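Local coordinates for protein putative mandelate racemase (Bordetella bronchiseptica, PDB 3OZY) that is of unknown function but belongs to the enolase superfamily, binds magnesium and m-xylarate, and probably acts on acid sugars as mandelate racemase relatives do, at residues 26-32 with 379-385; 33-37 with 58-62; 185-189 with 217-223; 196-200 with 222-226. One frame throughout, in Å; residues are numbered along the deposited sequence.

Contact 1 joins residues 26-32 of the N-terminal capping domain to the C-terminal tail, and the other three are nested inside the long loop it closes. Strand 32-42 of contact 2 follows strand 28-29 in the chain. Contacts 1 and 2 touch through Ala380 and Gln34, with centres about 15 Å apart. Contacts 3 and 4, in the beta-alpha barrel, have centres about 8 Å apart and share Gly222 and Cys223. Contact 2 lies about 32 Å from contact 4, centre to centre, across the middle of the chain. The tail is thus tied to the capping domain, where contacts 1 and 2 both touch the second subunit, while contacts 3 and 4 brace one beta-alpha-beta unit.

Contact 1: residues 26-32 with 379-385; sequences GAGLKLN and PAIGAGH. With ACY (acetic acid), chain I.
Residues 26-32, a loop with a short strand at 28-29 in the enolase-type N-terminal domain, pair with the C-terminal tail, 379-385. The two run nearly antiparallel, with a single beta bridge between Lys30 and Ile381. Gly382 N gives an almost straight bond to Leu29 O, 2.8 Å. Ala380 O takes two donors, Leu31 N and Asn32 N, both from the same face of its carbonyl plane. At one end His385 N bonds to Gly26 O. At the other, Asn32 ND2 reaches Pro379 O at 2.8 Å, with that oxygen lying in the amide plane. Two waters fill in where direct bonds are missing. One lies within hydrogen-bonding distance of Ala27 O and Gly382 O. The other accepts from Leu29 N and donates to Ala383 O.

Gly28 lies close to the carbonyls of Gly382 and Ala383, and its positive phi suits a residue without a side chain. Leu31 CD1 packs on Pro379 CG at 3.8 Å. Ile381 turns CG1 anti to its backbone N (chi1 -167°), which lays CG1 against Leu29 O and carries CD1 to Ala27 O, 3.3 Å away. His385 NE2 bonds Glu24, and the backbone O of His385 bonds Arg95 of the second subunit. The Lys30 chain bends at its last torsion, and NZ bonds OXT of an acetic acid, probably from the crystallisation liquor, at 2.7 Å.

Contact 2: residues 33-37 with 58-62; sequences RQMIL and LAVLK
Strand 32-42 belongs to the three-stranded antiparallel sheet of the N-terminal capping domain, and helix 58-73 packs on it through Ile36, Leu58 and Leu61. The short segments run nearly parallel, 11° apart, with their axes 8.8 Å from each other. No direct hydrogen bond crosses the contact. Ile36 is the main apolar residue on the strand side. Its CG1 points away from the carbonyl carbon (chi1 -72°) and meets Leu61 CB at 3.7 Å, the two side chains sliding past each other in opposite directions. CD1 of Ile36 continues to the helix backbone and touches Leu58 O at 3.7 Å. Lys62 adds only its CB, beside that same methyl.

Leu58 splits its two methyls between neighbours on the strand. CD2 lies against Met35 O at 3.7 Å, while CD1 packs on the side chain of Gln34. Gln34 OE1 accepts a bond from a water at 2.9 Å. That water accepts from Leu58 N at 3.1 Å, so a backbone N-H in the first turn of the helix is linked to the strand. NE2 of Gln34 is held by Glu378 O and Ser14 OG. Beside it in the sheet, strand 5-16 pairs with strand 32-42; its Ala10 and Ala12 pack on Ile36, and Ala12 also touches Leu58. Met35 points away from helix 58-73 and packs on Ile310 of helix 309-321.

Contact 3: residues 185-189 with 217-223; sequences LRAMR and ILDEAGC
Arg189 grips the backbone carbonyl of Ala221 with two nitrogens, and so ties helix 178-192 to the end of helix 208-220 in the beta-alpha barrel. NE bonds Ala221 O at 2.8 Å and NH2 bonds the same oxygen at 3.0 Å. The oxygen lies at the edge of the guanidinium, in its plane. The chain starts with CG opposite the backbone N (chi1 174°) and then bends at chi2 and chi3, which brings the guanidinium to the C-terminal end of helix 208-220. A water accepts from NH2 and also lies within bonding distance of Gly222 O. The other nitrogen, NH1, is bonded to Gly193 O and Val196 O, so the whole group is fixed in rotation.

The carbonyl it holds belongs to a Schellman motif. Gly222 has positive phi, and two bonds return to the last turn, one of them from Gly222 N to Asp219 O. Further out, Arg186 and Glu220 make a long salt bridge, NE to OE2 at 3.7 Å, with the carboxylate at the guanidinium edge and the two planes 27° apart.

Leu185, in one of its two conformers, is the apolar partner beneath, facing Ile217, Leu218 and Cys223. It also reaches strand 197-201, touching Ile198 and Val200. Beside this packing lies the second Schellman bond, Cys223 N to Leu218 O at 2.9 Å.

Contact 4: residues 196-200 with 222-226; sequences VEILV and GCYWF
Leu199 packs over the Trp225 indole where two parallel barrel strands, 197-201 and 225-227, meet in a beta-alpha-beta unit. Its CD2 stands above the face of the six-membered ring, a CH-pi contact 3.7 Å from the centroid and 28° off the normal. Trp225 places CG between its backbone N and carbonyl carbon (chi1 77°), and the indole lies across Leu199. The other methyl, CD1, touches Tyr224 CB at 3.7 Å, and these two side chains lie side by side, pointing the same way. Val200 bridges Phe226 and Cys223: CG1 meets Phe226 CD1 at 4.2 Å, and CG2 meets Cys223 SG at 4.0 Å. Leu218 of helix 208-220 covers Val200 and Phe226.

The backbones are joined by two bonds. Tyr224 N donates to Ile198 O at 2.9 Å, and Val200 N donates to Trp225 O at 3.1 Å. Trp225 N is buried here without a partner.

At the polar edge, Glu197 OE1 sits at the rim of the Tyr224 ring, 3.5 Å from CD1, with carboxylate and ring planes 66° apart. The water beside Gly222 O accepts from Ile198 N and is close enough to bond Glu197 OE1. Arg249 meets the Tyr224 ring in a cation-pi contact.

The strand pair, held by apolar faces and few direct bonds, has a hydrated edge at Glu197 and leads to the metal site at its other end. There Trp225 NE1 makes a weak hydrogen bond to Glu227 OE1, and so may help to position this magnesium ligand.

Contact 1: residues 26-32 with 379-385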
loop_
_atom_site.group_PDB
_atom_site.type_symbol
_atom_site.label_atom_id
_atom_site.label_comp_id
_atom_site.label_asym_id
_atom_site.label_seq_id
_atom_site.Cartn_x
_atom_site.Cartn_y
_atom_site.Cartn_z
ATOM N N GLY A 26 -6.050 17.931 7.711
ATOM C CA GLY A 26 -4.916 17.596 6.868
ATOM C C GLY A 26 -5.254 16.598 5.772
ATOM O O GLY A 26 -4.523 16.502 4.782
ATOM N N ALA A 27 -6.333 15.842 5.948
ATOM C CA ALA A 27 -6.757 14.875 4.941
ATOM C C ALA A 27 -7.457 15.521 3.747
ATOM O O ALA A 27 -7.667 14.854 2.733
ATOM C CB ALA A 27 -7.659 13.828 5.555
ATOM N N GLY A 28 -7.834 16.794 3.874
ATOM C CA GLY A 28 -8.519 17.512 2.806
ATOM C C GLY A 28 -9.893 18.040 3.204
ATOM O O GLY A 28 -10.385 17.782 4.303
ATOM N N LEU A 29 -10.507 18.786 2.294
ATOM C CA LEU A 29 -11.844 19.353 2.505
ATOM C C LEU A 29 -12.909 18.337 2.077
ATOM O O LEU A 29 -12.911 17.890 0.933
ATOM C CB LEU A 29 -11.981 20.622 1.668
ATOM C CG LEU A 29 -13.357 21.295 1.651
ATOM C CD1 LEU A 29 -13.642 21.896 3.017
ATOM C CD2 LEU A 29 -13.417 22.373 0.552
ATOM N N LYS A 30 -13.800 17.948 2.984
ATOM C CA LYS A 30 -14.821 16.960 2.644
ATOM C C LYS A 30 -15.831 17.525 1.648
ATOM O O LYS A 30 -16.218 18.693 1.740
ATOM C CB LYS A 30 -15.533 16.462 3.896
ATOM C CG LYS A 30 -14.571 15.900 4.931
ATOM C CD LYS A 30 -15.308 15.101 5.985
ATOM C CE LYS A 30 -14.366 14.710 7.122
ATOM N NZ LYS A 30 -13.199 13.932 6.589
ATOM N N LEU A 31 -16.239 16.691 0.694
ATOM C CA LEU A 31 -17.156 17.089 -0.370
ATOM C C LEU A 31 -18.424 16.236 -0.394
ATOM O O LEU A 31 -19.537 16.765 -0.483
ATOM C CB LEU A 31 -16.440 17.022 -1.724
ATOM C CG LEU A 31 -15.165 17.868 -1.849
ATOM C CD1 LEU A 31 -14.440 17.585 -3.170
ATOM C CD2 LEU A 31 -15.453 19.362 -1.676
ATOM N N ASN A 32 -18.260 14.917 -0.328
ATOM C CA ASN A 32 -19.387 13.992 -0.253
ATOM C C ASN A 32 -18.975 12.828 0.617
ATOM O O ASN A 32 -17.850 12.351 0.485
ATOM C CB ASN A 32 -19.786 13.474 -1.641
ATOM C CG ASN A 32 -20.296 14.572 -2.545
ATOM O OD1 ASN A 32 -21.478 14.945 -2.484
ATOM N ND2 ASN A 32 -19.416 15.105 -3.387
ATOM N N PRO A 379 -16.797 13.387 -6.316
ATOM C CA PRO A 379 -15.588 13.212 -5.505
ATOM C C PRO A 379 -15.940 13.136 -4.018
ATOM O O PRO A 379 -16.955 13.694 -3.599
ATOM C CB PRO A 379 -14.810 14.492 -5.794
ATOM C CG PRO A 379 -15.894 15.521 -5.970
ATOM C CD PRO A 379 -16.990 14.794 -6.718
ATOM N N ALA A 380 -15.119 12.461 -3.220
ATOM C CA ALA A 380 -15.366 12.400 -1.780
ATOM C C ALA A 380 -14.705 13.548 -1.020
ATOM O O ALA A 380 -15.268 14.071 -0.055
ATOM C CB ALA A 380 -14.891 11.059 -1.199
ATOM N N ILE A 381 -13.509 13.938 -1.441
ATOM C CA ILE A 381 -12.683 14.823 -0.631
ATOM C C ILE A 381 -11.719 15.579 -1.528
ATOM O O ILE A 381 -11.263 15.060 -2.550
ATOM C CB ILE A 381 -11.944 14.008 0.484
ATOM C CG1 ILE A 381 -11.324 14.918 1.542
ATOM C CG2 ILE A 381 -10.919 13.033 -0.111
ATOM C CD1 ILE A 381 -10.931 14.170 2.809
ATOM N N GLY A 382 -11.431 16.821 -1.170
ATOM C CA GLY A 382 -10.471 17.622 -1.901
ATOM C C GLY A 382 -9.056 17.217 -1.569
ATOM O O GLY A 382 -8.842 16.365 -0.703
ATOM N N ALA A 383 -8.089 17.836 -2.235
ATOM C CA ALA A 383 -6.695 17.424 -2.099
ATOM C C ALA A 383 -6.218 17.541 -0.661
ATOM O O ALA A 383 -6.460 18.552 0.013
ATOM C CB ALA A 383 -5.810 18.255 -3.022
ATOM N N GLY A 384 -5.526 16.508 -0.188
ATOM C CA GLY A 384 -4.937 16.526 1.137
ATOM C C GLY A 384 -3.676 17.372 1.233
ATOM O O GLY A 384 -3.184 17.913 0.241
ATOM N N HIS A 385 -3.150 17.463 2.446
ATOM C CA HIS A 385 -2.008 18.320 2.735
ATOM C C HIS A 385 -0.763 17.497 3.067
ATOM O O HIS A 385 -0.838 16.282 3.243
ATOM C CB HIS A 385 -2.358 19.250 3.897
ATOM C CG HIS A 385 -3.544 20.122 3.627
ATOM N ND1 HIS A 385 -3.442 21.334 2.980
ATOM C CD2 HIS A 385 -4.860 19.951 3.901
ATOM C CE1 HIS A 385 -4.642 21.880 2.879
ATOM N NE2 HIS A 385 -5.518 21.062 3.432
HETATM C C ACY I . -10.451 13.380 8.452
HETATM O O ACY I . -9.518 14.005 8.986
HETATM O OXT ACY I . -11.654 13.562 8.736
HETATM C CH3 ACY I . -10.136 12.362 7.395
HETATM O O HOH W 1 -7.409 13.919 0.064
HETATM O O HOH W 2 -8.825 19.969 0.237
#

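Contact 2: residues 33-37 with 58-62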
loop_
_atom_site.group_PDB
_atom_site.type_symbol
_atom_site.label_atom_id
_atom_site.label_comp_id
_atom_site.label_asym_id
_atom_site.label_seq_id
_atom_site.Cartn_x
_atom_site.Cartn_y
_atom_site.Cartn_z
ATOM N N ARG A 33 -19.847 12.384 1.518
ATOM C CA ARG A 33 -19.544 11.206 2.321
ATOM C C ARG A 33 -19.913 9.958 1.527
ATOM O O ARG A 33 -21.069 9.753 1.144
ATOM C CB ARG A 33 -20.250 11.253 3.682
ATOM C CG ARG A 33 -19.861 12.468 4.559
ATOM C CD ARG A 33 -18.328 12.643 4.719
ATOM N NE ARG A 33 -17.709 11.501 5.392
ATOM C CZ ARG A 33 -17.610 11.360 6.708
ATOM N NH1 ARG A 33 -18.062 12.295 7.536
ATOM N NH2 ARG A 33 -17.039 10.273 7.206
ATOM N N GLN A 34 -18.907 9.136 1.256
ATOM C CA GLN A 34 -19.068 7.997 0.368
ATOM C C GLN A 34 -18.668 6.702 1.055
ATOM O O GLN A 34 -18.009 6.707 2.100
ATOM C CB GLN A 34 -18.209 8.190 -0.885
ATOM C CG GLN A 34 -18.506 9.499 -1.614
ATOM C CD GLN A 34 -17.822 9.615 -2.966
ATOM O OE1 GLN A 34 -16.748 9.052 -3.203
ATOM N NE2 GLN A 34 -18.440 10.366 -3.864
ATOM N N MET A 35 -19.058 5.590 0.441
ATOM C CA MET A 35 -18.635 4.276 0.904
ATOM C C MET A 35 -18.907 3.246 -0.167
ATOM O O MET A 35 -19.660 3.488 -1.120
ATOM C CB MET A 35 -19.402 3.863 2.164
ATOM C CG MET A 35 -20.877 3.545 1.905
ATOM S SD MET A 35 -21.795 3.082 3.387
ATOM C CE MET A 35 -21.044 1.492 3.741
ATOM N N ILE A 36 -18.261 2.100 -0.009
ATOM C CA ILE A 36 -18.703 0.871 -0.644
ATOM C C ILE A 36 -19.444 0.043 0.392
ATOM O O ILE A 36 -18.931 -0.199 1.485
ATOM C CB ILE A 36 -17.506 0.030 -1.129
ATOM C CG1 ILE A 36 -16.837 0.675 -2.339
ATOM C CG2 ILE A 36 -17.950 -1.400 -1.448
ATOM C CD1 ILE A 36 -17.666 0.619 -3.617
ATOM N N LEU A 37 -20.654 -0.391 0.050
ATOM C CA LEU A 37 -21.364 -1.384 0.835
ATOM C C LEU A 37 -21.072 -2.745 0.221
ATOM O O LEU A 37 -21.518 -3.038 -0.891
ATOM C CB LEU A 37 -22.875 -1.103 0.834
ATOM C CG LEU A 37 -23.733 -2.136 1.563
ATOM C CD1 LEU A 37 -23.397 -2.180 3.034
ATOM C CD2 LEU A 37 -25.224 -1.842 1.370
ATOM N N LEU A 58 -14.001 5.070 -5.212
ATOM C CA LEU A 58 -15.022 4.031 -5.171
ATOM C C LEU A 58 -14.875 3.014 -6.300
ATOM O O LEU A 58 -15.173 1.841 -6.093
ATOM C CB LEU A 58 -16.434 4.625 -5.180
ATOM C CG LEU A 58 -16.826 5.468 -3.970
ATOM C CD1 LEU A 58 -18.313 5.811 -4.064
ATOM C CD2 LEU A 58 -16.530 4.754 -2.655
ATOM N N ALA A 59 -14.436 3.456 -7.479
ATOM C CA ALA A 59 -14.233 2.525 -8.592
ATOM C C ALA A 59 -13.052 1.596 -8.311
ATOM O O ALA A 59 -13.120 0.397 -8.596
ATOM C CB ALA A 59 -14.040 3.272 -9.897
ATOM N N VAL A 60 -11.973 2.138 -7.745
ATOM C CA VAL A 60 -10.844 1.298 -7.341
ATOM C C VAL A 60 -11.299 0.235 -6.340
ATOM O O VAL A 60 -11.010 -0.951 -6.509
ATOM C CB VAL A 60 -9.700 2.139 -6.746
ATOM C CG1 VAL A 60 -8.653 1.246 -6.086
ATOM C CG2 VAL A 60 -9.062 2.998 -7.822
ATOM N N LEU A 61 -12.033 0.644 -5.310
ATOM C CA LEU A 61 -12.540 -0.304 -4.330
ATOM C C LEU A 61 -13.456 -1.355 -4.947
ATOM O O LEU A 61 -13.334 -2.551 -4.654
ATOM C CB LEU A 61 -13.287 0.431 -3.220
ATOM C CG LEU A 61 -12.448 1.142 -2.152
ATOM C CD1 LEU A 61 -13.344 1.995 -1.273
ATOM C CD2 LEU A 61 -11.671 0.148 -1.292
ATOM N N LYS A 62 -14.400 -0.909 -5.768
ATOM C CA LYS A 62 -15.356 -1.829 -6.375
ATOM C C LYS A 62 -14.652 -2.891 -7.213
ATOM O O LYS A 62 -14.962 -4.084 -7.117
ATOM C CB LYS A 62 -16.371 -1.061 -7.223
ATOM C CG LYS A 62 -17.408 -1.943 -7.905
ATOM C CD LYS A 62 -18.388 -1.070 -8.692
ATOM C CE LYS A 62 -19.491 -1.880 -9.362
ATOM N NZ LYS A 62 -20.452 -2.472 -8.389
HETATM O O HOH W 3 -14.810 8.089 -5.187
#

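Contact 3: residues 185-189 with 217-223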
loop_
_atom_site.group_PDB
_atom_site.type_symbol
_atom_site.label_atom_id
_atom_site.label_comp_id
_atom_site.label_asym_id
_atom_site.label_seq_id
_atom_site.Cartn_x
_atom_site.Cartn_y
_atom_site.Cartn_z
ATOM N N LEU A 185 -6.965 25.023 21.814
ATOM C CA LEU A 185 -6.857 24.055 22.905
ATOM C C LEU A 185 -6.932 24.713 24.270
ATOM O O LEU A 185 -7.602 24.216 25.174
ATOM C CB LEU A 185 -5.550 23.272 22.805
ATOM C CG LEU A 185 -5.510 22.147 21.784
ATOM C CD1 LEU A 185 -4.084 21.660 21.653
ATOM C CD2 LEU A 185 -6.442 21.011 22.191
ATOM N N ARG A 186 -6.233 25.831 24.428
ATOM C CA ARG A 186 -6.261 26.526 25.704
ATOM C C ARG A 186 -7.686 26.984 26.035
ATOM O O ARG A 186 -8.137 26.847 27.163
ATOM C CB ARG A 186 -5.272 27.698 25.737
ATOM C CG ARG A 186 -3.811 27.258 25.703
ATOM C CD ARG A 186 -2.876 28.421 25.974
ATOM N NE ARG A 186 -1.533 28.186 25.452
ATOM C CZ ARG A 186 -1.095 28.675 24.293
ATOM N NH1 ARG A 186 -1.897 29.421 23.540
ATOM N NH2 ARG A 186 0.137 28.418 23.884
ATOM N N ALA A 187 -8.401 27.506 25.041
ATOM C CA ALA A 187 -9.769 27.968 25.269
ATOM C C ALA A 187 -10.693 26.794 25.579
ATOM O O ALA A 187 -11.558 26.878 26.449
ATOM C CB ALA A 187 -10.276 28.744 24.059
ATOM N N MET A 188 -10.512 25.695 24.848
ATOM C CA MET A 188 -11.299 24.488 25.074
ATOM C C MET A 188 -11.147 23.951 26.495
ATOM O O MET A 188 -12.132 23.669 27.167
ATOM C CB MET A 188 -10.936 23.410 24.050
ATOM C CG MET A 188 -11.452 23.720 22.646
ATOM S SD MET A 188 -10.589 22.773 21.375
ATOM C CE MET A 188 -11.156 21.124 21.753
ATOM N N ARG A 189 -9.905 23.817 26.954
ATOM C CA ARG A 189 -9.650 23.297 28.293
ATOM C C ARG A 189 -10.232 24.211 29.371
ATOM O O ARG A 189 -10.829 23.742 30.340
ATOM C CB ARG A 189 -8.149 23.092 28.511
ATOM C CG ARG A 189 -7.781 22.696 29.932
ATOM C CD ARG A 189 -8.434 21.390 30.350
ATOM N NE ARG A 189 -7.840 20.255 29.649
ATOM C CZ ARG A 189 -8.456 19.100 29.423
ATOM N NH1 ARG A 189 -9.705 18.905 29.834
ATOM N NH2 ARG A 189 -7.814 18.127 28.788
ATOM N N ILE A 217 2.576 21.962 24.425
ATOM C CA ILE A 217 1.253 22.564 24.588
ATOM C C ILE A 217 0.242 21.508 25.016
ATOM O O ILE A 217 -0.532 21.708 25.959
ATOM C CB ILE A 217 0.758 23.198 23.267
ATOM C CG1 ILE A 217 1.732 24.282 22.789
ATOM C CG2 ILE A 217 -0.663 23.751 23.428
ATOM C CD1 ILE A 217 1.887 25.429 23.760
ATOM N N LEU A 218 0.247 20.376 24.316
ATOM C CA LEU A 218 -0.707 19.298 24.600
ATOM C C LEU A 218 -0.537 18.807 26.033
ATOM O O LEU A 218 -1.506 18.487 26.726
ATOM C CB LEU A 218 -0.544 18.125 23.630
ATOM C CG LEU A 218 -0.503 18.477 22.142
ATOM C CD1 LEU A 218 -0.538 17.179 21.332
ATOM C CD2 LEU A 218 -1.620 19.412 21.719
ATOM N N ASP A 219 0.710 18.744 26.479
ATOM C CA ASP A 219 1.022 18.327 27.841
ATOM C C ASP A 219 0.435 19.341 28.838
ATOM O O ASP A 219 -0.274 18.973 29.771
ATOM C CB ASP A 219 2.550 18.207 27.945
ATOM C CG ASP A 219 3.029 17.572 29.232
ATOM O OD1 ASP A 219 2.215 17.187 30.088
ATOM O OD2 ASP A 219 4.264 17.463 29.375
ATOM N N GLU A 220 0.699 20.617 28.601
ATOM C CA GLU A 220 0.155 21.684 29.430
ATOM C C GLU A 220 -1.370 21.591 29.542
ATOM O O GLU A 220 -1.937 21.795 30.629
ATOM C CB GLU A 220 0.559 23.030 28.823
ATOM C CG GLU A 220 -0.064 24.261 29.464
ATOM C CD GLU A 220 0.108 25.501 28.593
ATOM O OE1 GLU A 220 1.166 25.629 27.937
ATOM O OE2 GLU A 220 -0.814 26.344 28.556
ATOM N N ALA A 221 -2.028 21.276 28.426
ATOM C CA ALA A 221 -3.493 21.190 28.367
ATOM C C ALA A 221 -4.032 19.833 28.809
ATOM O O ALA A 221 -5.242 19.606 28.794
ATOM C CB ALA A 221 -3.995 21.524 26.956
ATOM N N GLY A 222 -3.143 18.925 29.188
ATOM C CA GLY A 222 -3.560 17.618 29.660
ATOM C C GLY A 222 -4.278 16.778 28.621
ATOM O O GLY A 222 -5.179 16.003 28.942
ATOM N N CYS A 223 -3.863 16.904 27.365
ATOM C CA CYS A 223 -4.514 16.150 26.294
ATOM C C CYS A 223 -4.321 14.642 26.415
ATOM O O CYS A 223 -3.264 14.160 26.829
ATOM C CB CYS A 223 -4.036 16.632 24.928
ATOM S SG CYS A 223 -4.541 18.313 24.558
HETATM O O HOH W 4 -7.635 15.204 28.080
#

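Contact 4: residues 196-200 with 222-226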
loop_
_atom_site.group_PDB
_atom_site.type_symbol
_atom_site.label_atom_id
_atom_site.label_comp_id
_atom_site.label_asym_id
_atom_site.label_seq_id
_atom_site.Cartn_x
_atom_site.Cartn_y
_atom_site.Cartn_z
ATOM N N VAL A 196 -13.165 16.452 31.151
ATOM C CA VAL A 196 -13.451 16.081 29.772
ATOM C C VAL A 196 -12.128 15.806 29.078
ATOM O O VAL A 196 -11.205 16.606 29.178
ATOM C CB VAL A 196 -14.194 17.222 29.047
ATOM C CG1 VAL A 196 -14.341 16.916 27.561
ATOM C CG2 VAL A 196 -15.561 17.457 29.706
ATOM N N GLU A 197 -12.023 14.670 28.390
ATOM C CA GLU A 197 -10.781 14.355 27.684
ATOM C C GLU A 197 -10.729 15.087 26.358
ATOM O O GLU A 197 -11.719 15.120 25.621
ATOM C CB GLU A 197 -10.619 12.853 27.450
ATOM C CG GLU A 197 -10.587 12.005 28.729
ATOM C CD GLU A 197 -9.338 12.201 29.580
ATOM O OE1 GLU A 197 -8.361 12.852 29.139
ATOM O OE2 GLU A 197 -9.319 11.659 30.708
ATOM N N ILE A 198 -9.584 15.691 26.063
ATOM C CA ILE A 198 -9.391 16.379 24.799
ATOM C C ILE A 198 -8.283 15.682 24.030
ATOM O O ILE A 198 -7.148 15.567 24.515
ATOM C CB ILE A 198 -9.053 17.879 25.008
ATOM C CG1 ILE A 198 -10.193 18.595 25.745
ATOM C CG2 ILE A 198 -8.787 18.558 23.674
ATOM C CD1 ILE A 198 -9.863 20.023 26.154
ATOM N N LEU A 199 -8.635 15.205 22.843
ATOM C CA LEU A 199 -7.726 14.503 21.941
ATOM C C LEU A 199 -7.360 15.454 20.811
ATOM O O LEU A 199 -8.149 16.333 20.473
ATOM C CB LEU A 199 -8.438 13.288 21.346
ATOM C CG LEU A 199 -8.771 12.104 22.260
ATOM C CD1 LEU A 199 -9.537 12.482 23.524
ATOM C CD2 LEU A 199 -9.551 11.086 21.444
ATOM N N VAL A 200 -6.179 15.285 20.223
ATOM C CA VAL A 200 -5.725 16.140 19.132
ATOM C C VAL A 200 -5.263 15.261 17.969
ATOM O O VAL A 200 -4.706 14.175 18.199
ATOM C CB VAL A 200 -4.577 17.051 19.621
ATOM C CG1 VAL A 200 -3.862 17.713 18.468
ATOM C CG2 VAL A 200 -5.112 18.098 20.607
ATOM N N GLY A 222 -3.143 18.925 29.188
ATOM C CA GLY A 222 -3.560 17.618 29.660
ATOM C C GLY A 222 -4.278 16.778 28.621
ATOM O O GLY A 222 -5.179 16.003 28.942
ATOM N N CYS A 223 -3.863 16.904 27.365
ATOM C CA CYS A 223 -4.514 16.150 26.294
ATOM C C CYS A 223 -4.321 14.642 26.415
ATOM O O CYS A 223 -3.264 14.160 26.829
ATOM C CB CYS A 223 -4.036 16.632 24.928
ATOM S SG CYS A 223 -4.541 18.313 24.558
ATOM N N TYR A 224 -5.345 13.892 26.031
ATOM C CA TYR A 224 -5.323 12.434 26.124
ATOM C C TYR A 224 -4.352 11.789 25.123
ATOM O O TYR A 224 -3.571 10.897 25.481
ATOM C CB TYR A 224 -6.743 11.893 25.917
ATOM C CG TYR A 224 -6.899 10.425 26.232
ATOM C CD1 TYR A 224 -7.112 9.989 27.540
ATOM C CD2 TYR A 224 -6.853 9.468 25.224
ATOM C CE1 TYR A 224 -7.254 8.642 27.825
ATOM C CE2 TYR A 224 -6.994 8.121 25.505
ATOM C CZ TYR A 224 -7.195 7.712 26.797
ATOM O OH TYR A 224 -7.331 6.366 27.070
ATOM N N TRP A 225 -4.411 12.222 23.867
ATOM C CA TRP A 225 -3.502 11.714 22.851
ATOM C C TRP A 225 -3.232 12.724 21.754
ATOM O O TRP A 225 -3.970 13.705 21.615
ATOM C CB TRP A 225 -3.948 10.352 22.292
ATOM C CG TRP A 225 -5.094 10.275 21.279
ATOM C CD1 TRP A 225 -5.354 11.099 20.203
ATOM C CD2 TRP A 225 -6.042 9.210 21.209
ATOM N NE1 TRP A 225 -6.451 10.616 19.500
ATOM C CE2 TRP A 225 -6.883 9.454 20.099
ATOM C CE3 TRP A 225 -6.272 8.075 21.995
ATOM C CZ2 TRP A 225 -7.941 8.598 19.763
ATOM C CZ3 TRP A 225 -7.316 7.229 21.662
ATOM C CH2 TRP A 225 -8.139 7.493 20.560
ATOM N N PHE A 226 -2.149 12.466 21.018
ATOM C CA PHE A 226 -1.666 13.248 19.877
ATOM C C PHE A 226 -1.667 12.252 18.716
ATOM O O PHE A 226 -0.799 11.369 18.639
ATOM C CB PHE A 226 -0.229 13.695 20.188
ATOM C CG PHE A 226 0.337 14.759 19.276
ATOM C CD1 PHE A 226 -0.409 15.358 18.282
ATOM C CD2 PHE A 226 1.645 15.183 19.478
ATOM C CE1 PHE A 226 0.149 16.370 17.497
ATOM C CE2 PHE A 226 2.207 16.175 18.709
ATOM C CZ PHE A 226 1.467 16.771 17.710
HETATM O O HOH W 4 -7.635 15.204 28.080
#